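Local coordinates for putative ferritin-like diiron-carboxylate protein TM1526 (Thermotoga maritima, PDB 1VJX), which is of unknown function but belongs to the rubrerythrin family of ferritin-like proteins and probably binds metal and acts as an oxidoreductase, at residues A59-F62 against R63-D67; I18-V21 against A22-E26; E69-D72 against E73-S76. All coordinates share one frame; numbering follows the deposited sequence.

Contact 1: residues A59-F62 against R63-D67; sequences AEIF and RKMSD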
loop_
_atom_site.group_PDB
_atom_site.type_symbol
_atom_site.label_atom_id
_atom_site.label_comp_id
_atom_site.label_asym_id
_atom_site.label_seq_id
_atom_site.Cartn_x
_atom_site.Cartn_y
_atom_site.Cartn_z
ATOM N N ALA A 59 -4.118 -6.099 -3.726
ATOM C CA ALA A 59 -3.339 -6.304 -4.950
ATOM C C ALA A 59 -4.149 -7.060 -6.002
ATOM O O ALA A 59 -4.115 -6.718 -7.161
ATOM C CB ALA A 59 -2.052 -7.089 -4.636
ATOM N N GLU A 60 -4.854 -8.106 -5.567
ATOM C CA GLU A 60 -5.729 -8.900 -6.438
ATOM C C GLU A 60 -6.847 -8.036 -7.018
ATOM O O GLU A 60 -7.360 -8.314 -8.080
ATOM C CB GLU A 60 -6.368 -10.058 -5.658
ATOM C CG GLU A 60 -5.465 -11.257 -5.378
ATOM C CD GLU A 60 -6.079 -12.319 -4.423
ATOM O OE1 GLU A 60 -7.215 -12.125 -3.867
ATOM O OE2 GLU A 60 -5.402 -13.367 -4.202
ATOM N N ILE A 61 -7.255 -6.998 -6.296
ATOM C CA ILE A 61 -8.358 -6.151 -6.762
ATOM C C ILE A 61 -7.829 -5.198 -7.813
ATOM O O ILE A 61 -8.443 -5.032 -8.871
ATOM C CB ILE A 61 -9.035 -5.424 -5.582
ATOM C CG1 ILE A 61 -9.921 -6.411 -4.831
ATOM C CG2 ILE A 61 -9.826 -4.179 -6.058
ATOM C CD1 ILE A 61 -10.288 -5.948 -3.474
ATOM N N PHE A 62 -6.694 -4.569 -7.489
ATOM C CA PHE A 62 -5.976 -3.720 -8.436
ATOM C C PHE A 62 -5.532 -4.464 -9.724
ATOM O O PHE A 62 -5.505 -3.865 -10.790
ATOM C CB PHE A 62 -4.750 -3.079 -7.767
ATOM C CG PHE A 62 -5.064 -1.964 -6.842
ATOM C CD1 PHE A 62 -6.144 -1.109 -7.062
ATOM C CD2 PHE A 62 -4.228 -1.726 -5.737
ATOM C CE1 PHE A 62 -6.408 -0.063 -6.168
ATOM C CE2 PHE A 62 -4.462 -0.693 -4.862
ATOM C CZ PHE A 62 -5.560 0.146 -5.049
ATOM N N ARG A 63 -5.137 -5.725 -9.623
ATOM C CA ARG A 63 -4.730 -6.479 -10.852
ATOM C C ARG A 63 -5.974 -6.694 -11.734
ATOM O O ARG A 63 -5.949 -6.449 -12.925
ATOM C CB ARG A 63 -4.124 -7.849 -10.548
ATOM C CG ARG A 63 -2.746 -7.834 -9.910
ATOM C CD ARG A 63 -1.962 -9.175 -10.081
ATOM N NE ARG A 63 -2.429 -10.174 -9.128
ATOM C CZ ARG A 63 -1.977 -10.296 -7.875
ATOM N NH1 ARG A 63 -0.999 -9.526 -7.428
ATOM N NH2 ARG A 63 -2.484 -11.219 -7.067
ATOM N N LYS A 64 -7.071 -7.137 -11.138
ATOM C CA LYS A 64 -8.300 -7.356 -11.888
ATOM C C LYS A 64 -8.709 -6.056 -12.577
ATOM O O LYS A 64 -9.206 -6.047 -13.680
ATOM C CB LYS A 64 -9.390 -7.822 -10.926
ATOM C CG LYS A 64 -10.549 -8.526 -11.567
ATOM C CD LYS A 64 -11.766 -8.565 -10.599
ATOM C CE LYS A 64 -12.982 -9.236 -11.245
ATOM N NZ LYS A 64 -13.566 -10.261 -10.315
HETATM N N MSE A 65 -8.476 -4.955 -11.893
HETATM C CA MSE A 65 -8.947 -3.633 -12.337
HETATM C C MSE A 65 -8.163 -3.192 -13.558
HETATM O O MSE A 65 -8.759 -2.755 -14.567
HETATM C CB MSE A 65 -8.800 -2.616 -11.223
HETATM C CG MSE A 65 -9.316 -1.283 -11.597
HETATM SE SE MSE A 65 -9.442 0.009 -10.061
HETATM C CE MSE A 65 -10.861 -0.845 -8.798
ATOM N N SER A 66 -6.839 -3.353 -13.497
ATOM C CA SER A 66 -6.012 -2.938 -14.622
ATOM C C SER A 66 -6.265 -3.775 -15.889
ATOM O O SER A 66 -6.018 -3.327 -17.008
ATOM C CB SER A 66 -4.538 -2.939 -14.232
ATOM O OG SER A 66 -3.907 -4.157 -14.486
ATOM N N ASP A 67 -6.729 -4.997 -15.688
ATOM C CA ASP A 67 -7.170 -5.857 -16.762
ATOM C C ASP A 67 -8.547 -5.495 -17.333
ATOM O O ASP A 67 -8.765 -5.537 -18.516
ATOM C CB ASP A 67 -7.246 -7.283 -16.257
ATOM C CG ASP A 67 -7.368 -8.262 -17.377
ATOM O OD1 ASP A 67 -6.781 -7.961 -18.471
ATOM O OD2 ASP A 67 -8.022 -9.331 -17.241
#

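Contact 2: residues I18-V21 against A22-E26; sequences ILTV and AIRLE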
loop_
_atom_site.group_PDB
_atom_site.type_symbol
_atom_site.label_atom_id
_atom_site.label_comp_id
_atom_site.label_asym_id
_atom_site.label_seq_id
_atom_site.Cartn_x
_atom_site.Cartn_y
_atom_site.Cartn_z
ATOM N N ILE A 18 -0.395 4.250 -13.041
ATOM C CA ILE A 18 -0.659 4.397 -11.588
ATOM C C ILE A 18 -1.219 3.102 -10.994
ATOM O O ILE A 18 -0.844 2.709 -9.894
ATOM C CB ILE A 18 -1.618 5.569 -11.361
ATOM C CG1 ILE A 18 -0.994 6.874 -11.839
ATOM C CG2 ILE A 18 -2.003 5.727 -9.882
ATOM C CD1 ILE A 18 0.173 7.361 -10.960
ATOM N N LEU A 19 -2.129 2.430 -11.700
ATOM C CA LEU A 19 -2.541 1.087 -11.270
ATOM C C LEU A 19 -1.341 0.146 -11.132
ATOM O O LEU A 19 -1.277 -0.611 -10.182
ATOM C CB LEU A 19 -3.498 0.444 -12.229
ATOM C CG LEU A 19 -4.955 0.720 -12.082
ATOM C CD1 LEU A 19 -5.604 0.147 -13.330
ATOM C CD2 LEU A 19 -5.509 0.106 -10.748
ATOM N N THR A 20 -0.421 0.177 -12.089
ATOM C CA THR A 20 0.752 -0.681 -12.023
ATOM C C THR A 20 1.546 -0.348 -10.752
ATOM O O THR A 20 2.003 -1.217 -10.040
ATOM C CB THR A 20 1.634 -0.469 -13.242
ATOM O OG1 THR A 20 0.921 -0.797 -14.463
ATOM C CG2 THR A 20 2.783 -1.458 -13.218
ATOM N N VAL A 21 1.669 0.948 -10.474
ATOM C CA VAL A 21 2.374 1.418 -9.307
ATOM C C VAL A 21 1.645 0.896 -8.064
ATOM O O VAL A 21 2.281 0.344 -7.190
ATOM C CB VAL A 21 2.511 2.961 -9.328
ATOM C CG1 VAL A 21 2.877 3.487 -7.962
ATOM C CG2 VAL A 21 3.568 3.401 -10.336
ATOM N N ALA A 22 0.317 1.002 -8.057
ATOM C CA ALA A 22 -0.517 0.610 -6.914
ATOM C C ALA A 22 -0.502 -0.877 -6.676
ATOM O O ALA A 22 -0.505 -1.344 -5.538
ATOM C CB ALA A 22 -1.951 1.087 -7.115
ATOM N N ILE A 23 -0.422 -1.632 -7.769
ATOM C CA ILE A 23 -0.359 -3.064 -7.649
ATOM C C ILE A 23 0.920 -3.412 -6.912
ATOM O O ILE A 23 0.918 -4.263 -6.026
ATOM C CB ILE A 23 -0.396 -3.682 -8.996
ATOM C CG1 ILE A 23 -1.794 -3.547 -9.605
ATOM C CG2 ILE A 23 0.036 -5.183 -8.962
ATOM C CD1 ILE A 23 -1.810 -3.944 -11.111
ATOM N N ARG A 24 2.020 -2.757 -7.270
ATOM C CA ARG A 24 3.310 -3.140 -6.705
ATOM C C ARG A 24 3.432 -2.755 -5.218
ATOM O O ARG A 24 4.009 -3.521 -4.443
ATOM C CB ARG A 24 4.452 -2.585 -7.533
ATOM C CG ARG A 24 4.614 -3.283 -8.773
ATOM C CD ARG A 24 5.406 -2.546 -9.822
ATOM N NE ARG A 24 5.348 -3.218 -11.145
ATOM C CZ ARG A 24 6.416 -3.569 -11.897
ATOM N NH1 ARG A 24 7.664 -3.368 -11.475
ATOM N NH2 ARG A 24 6.229 -4.142 -13.087
ATOM N N LEU A 25 2.833 -1.619 -4.840
ATOM C CA LEU A 25 2.838 -1.155 -3.479
ATOM C C LEU A 25 2.087 -2.150 -2.583
ATOM O O LEU A 25 2.576 -2.479 -1.507
ATOM C CB LEU A 25 2.268 0.274 -3.357
ATOM C CG LEU A 25 3.076 1.405 -4.037
ATOM C CD1 LEU A 25 2.432 2.786 -3.816
ATOM C CD2 LEU A 25 4.528 1.442 -3.596
ATOM N N GLU A 26 0.953 -2.677 -3.063
ATOM C CA GLU A 26 0.179 -3.674 -2.313
ATOM C C GLU A 26 0.892 -5.025 -2.237
ATOM O O GLU A 26 0.868 -5.686 -1.205
ATOM C CB GLU A 26 -1.215 -3.844 -2.908
ATOM C CG GLU A 26 -2.088 -2.604 -2.780
ATOM C CD GLU A 26 -2.614 -2.325 -1.377
ATOM O OE1 GLU A 26 -2.400 -3.150 -0.474
ATOM O OE2 GLU A 26 -3.281 -1.265 -1.187
HETATM O O HOH W 1 2.583 -4.062 -11.425
#

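Contact 3: residues E69-D72 against E73-S76; sequences ENWD and EVDS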
loop_
_atom_site.group_PDB
_atom_site.type_symbol
_atom_site.label_atom_id
_atom_site.label_comp_id
_atom_site.label_asym_id
_atom_site.label_seq_id
_atom_site.Cartn_x
_atom_site.Cartn_y
_atom_site.Cartn_z
ATOM N N GLU A 69 -10.708 -2.582 -16.529
ATOM C CA GLU A 69 -11.107 -1.193 -16.797
ATOM C C GLU A 69 -11.017 -0.826 -18.297
ATOM O O GLU A 69 -10.125 -1.292 -19.014
ATOM C CB GLU A 69 -10.312 -0.199 -15.951
ATOM C CG GLU A 69 -10.799 -0.049 -14.505
ATOM C CD GLU A 69 -12.304 0.041 -14.373
ATOM O OE1 GLU A 69 -12.857 1.105 -14.620
ATOM O OE2 GLU A 69 -12.940 -0.956 -13.994
ATOM N N ASN A 70 -11.928 -0.000 -18.787
ATOM C CA ASN A 70 -11.939 0.291 -20.235
ATOM C C ASN A 70 -10.625 1.026 -20.689
ATOM O O ASN A 70 -10.077 1.871 -19.977
ATOM C CB ASN A 70 -13.279 0.986 -20.624
ATOM C CG ASN A 70 -13.096 2.227 -21.496
ATOM O OD1 ASN A 70 -12.759 3.295 -20.979
ATOM N ND2 ASN A 70 -13.350 2.100 -22.811
ATOM N N TRP A 71 -10.105 0.650 -21.844
ATOM C CA TRP A 71 -8.810 1.130 -22.351
ATOM C C TRP A 71 -8.697 2.658 -22.385
ATOM O O TRP A 71 -7.686 3.243 -22.020
ATOM C CB TRP A 71 -8.581 0.522 -23.745
ATOM C CG TRP A 71 -7.450 1.095 -24.476
ATOM C CD1 TRP A 71 -7.494 1.781 -25.658
ATOM C CD2 TRP A 71 -6.069 1.036 -24.100
ATOM N NE1 TRP A 71 -6.221 2.139 -26.040
ATOM C CE2 TRP A 71 -5.332 1.707 -25.094
ATOM C CE3 TRP A 71 -5.379 0.464 -23.031
ATOM C CZ2 TRP A 71 -3.957 1.826 -25.042
ATOM C CZ3 TRP A 71 -4.021 0.601 -22.974
ATOM C CH2 TRP A 71 -3.321 1.269 -23.971
ATOM N N ASP A 72 -9.776 3.305 -22.774
ATOM C CA ASP A 72 -9.836 4.749 -22.797
ATOM C C ASP A 72 -9.717 5.427 -21.454
ATOM O O ASP A 72 -9.132 6.511 -21.358
ATOM C CB ASP A 72 -11.145 5.165 -23.427
ATOM C CG ASP A 72 -11.182 4.888 -24.892
ATOM O OD1 ASP A 72 -10.114 4.741 -25.566
ATOM O OD2 ASP A 72 -12.272 4.794 -25.451
ATOM N N GLU A 73 -10.270 4.808 -20.413
ATOM C CA GLU A 73 -10.049 5.289 -19.072
ATOM C C GLU A 73 -8.576 5.106 -18.669
ATOM O O GLU A 73 -7.869 6.053 -18.326
ATOM C CB GLU A 73 -10.946 4.533 -18.067
ATOM C CG GLU A 73 -10.718 5.006 -16.637
ATOM C CD GLU A 73 -11.524 4.259 -15.588
ATOM O OE1 GLU A 73 -11.450 3.011 -15.539
ATOM O OE2 GLU A 73 -12.199 4.935 -14.804
ATOM N N VAL A 74 -8.157 3.858 -18.688
ATOM C CA VAL A 74 -6.824 3.440 -18.287
ATOM C C VAL A 74 -5.677 4.129 -19.046
ATOM O O VAL A 74 -4.608 4.397 -18.491
ATOM C CB VAL A 74 -6.805 1.886 -18.425
ATOM C CG1 VAL A 74 -5.861 1.392 -19.425
ATOM C CG2 VAL A 74 -6.682 1.221 -17.075
ATOM N N ASP A 75 -5.913 4.445 -20.320
ATOM C CA ASP A 75 -4.887 5.101 -21.152
ATOM C C ASP A 75 -4.850 6.639 -21.036
ATOM O O ASP A 75 -4.092 7.316 -21.763
ATOM C CB ASP A 75 -5.043 4.689 -22.613
ATOM C CG ASP A 75 -3.784 4.914 -23.428
ATOM O OD1 ASP A 75 -2.665 4.575 -22.976
ATOM O OD2 ASP A 75 -3.857 5.409 -24.571
ATOM N N SER A 76 -5.635 7.174 -20.112
ATOM C CA SER A 76 -5.730 8.614 -19.907
ATOM C C SER A 76 -4.672 9.133 -18.976
ATOM O O SER A 76 -4.289 8.458 -18.036
ATOM C CB SER A 76 -7.074 9.009 -19.272
ATOM O OG SER A 76 -7.967 9.458 -20.276
HETATM O O HOH W 2 -6.710 5.530 -25.713
#

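Contact 1: residues A59-F62 against R63-D67
Arg63 N donates to Ala59 O at 2.8 Å, the first of four successive i to i+4 backbone bonds that carry the helix from 59-62 into 63-67. Lys64 N to Glu60 O is the longest of the four, at 3.3 Å. Arg63 is the side chain that turns back over the preceding turn. Its CG is anti to the carbonyl carbon (chi1 -71°), which brings it to 3.3 Å from Ala59 O. A bend at chi3 (-79°) then sends the guanidinium back beside Ala59 and Glu60. One face of that group, near its rim, lies over Glu60 CA and Ala59 O. Arg63 NH2 comes to 3.4 Å from Glu60 CG, so it meets the aliphatic part of the glutamate. The charged ends do not touch: Glu60 OE2 stays 4.6 Å from Arg63 NH2, and the carboxylate of Glu60 and the guanidinium of Arg63 have planes 76° apart. Each has a salt-bridge partner elsewhere, Arg56 for Glu60 and Glu27 for Arg63. On another side of the helix, Ile61 CG2 meets the terminal CE of selenomethionine Met65 at 4.4 Å, a loose apolar touch. Met65 CB also rests 3.4 Å from Ile61 O. Ser66 OG bonds weakly to Arg63 O within its own turn. These residues lie toward the end of helix 43-68. Ile61 and Met65 pack on Thr134 of helix 129-156, while Phe62 reaches Ile23 and Glu26 of helix 15-36 and its ring meets that of Tyr119 in helix 101-125.

Contact 2: residues I18-V21 against A22-E26
Thr20 and Arg24 lie side by side and point the same way from the helix surface. Thr20 CG2 touches Arg24 NE at 3.7 Å. Arg24 CG sits beside its own backbone N (chi1 -74°), and the chain then runs extended to NE. Its CG and CD pass close to Thr20 O on the way. A water completes the link: it accepts from Arg24 NE at 2.9 Å, at the edge and in the plane of the guanidinium, and donates to Thr20 O at 3.2 Å. Thr20 O also accepts from Arg24 N, so a backbone bond and a water both use this carbonyl. Thr20 OG1 bonds back to Ser16 O.

Ile23 folds tightly over the turn before it. Its CG1 comes to 3.0 Å from Leu19 O, which also accepts the backbone bond from Ile23 N at 2.8 Å. Helix 15-36, to which these residues belong, is one of the four long helices of the ferritin-like bundle. Glu26 lies inside that bundle, where OE1 bonds to His58 ND1 and carboxylates of Glu55 and Glu142 come close. This cluster is consistent with a diiron-carboxylate site of the family.

Val21 and Leu25 line another side of the helix. Val21 CG1 is anti to its backbone N (chi1 164°) and meets Leu25 CD1 at 4.2 Å. Leu25 CG lies 3.4 Å from Val21 O, the acceptor of its own backbone N-H. Beyond the segment, Val21 packs on Leu118 and Leu25 on Tyr119, both of helix 101-125. Ala22 rests its CB 3.4 Å from Ile18 O and touches Phe62 of helix 43-68.

Contact 3: residues E69-D72 against E73-S76
Asn70 caps the short helix 71-74: its OD1 accepts from Glu73 N at 3.0 Å, an N-cap bond in which the donor stands above the amide carbonyl plane. The backbone bonds follow. Val74 N reaches Asn70 O at 3.0 Å, nearly straight at 169°, and Asp75 N reaches Trp71 O at 2.7 Å. Ser76 OG adds a weak bond to Asp72 O.

Among the acids, Glu69 OE1 and Glu73 OE1 are only 2.5 Å apart, with their planes 46° apart. A carboxyl group there probably holds a proton. Glu73 OE2 also accepts from the backbone N of Val127 and Asn128, so this turn is tied to the loop before helix 129-156. Asp75 forms a salt bridge with Lys14.

Apolar and ring contacts centre on Trp71. Val74 CG1 touches Trp71 CE3 at 3.8 Å. Asp75 lies alongside the indole, its carboxylate stacked within 14° of the ring plane. The CG of Asp75 is anti to its backbone N, which sends the carboxylate along the ring. Asp75 CB makes a CH-pi contact, sitting 3.8 Å from the centroid of the six-membered ring of Trp71.

Contacts 1 and 2 each span about two and a half turns of neighbouring long helices of the bundle, their centres about 9 Å apart. They touch directly: Phe62 CB packs on Ile23 CG1 at 3.5 Å, and Ser66 CA on Leu19 CD1. Contact 3 is more peripheral: its centre lies about 22 Å from the centre of the chain, against about 8 Å for that of contact 2 and about 13 Å for that of contact 1. It reaches contact 2 through Val74 and Leu19. All three are partly buried. Both long-helix contacts place exposed arginines outside and largely apolar residues inside, but contact 2 also brings the buried acid Glu26 into the bundle. Contact 3 relies more on carboxylates, a cap and an indole face.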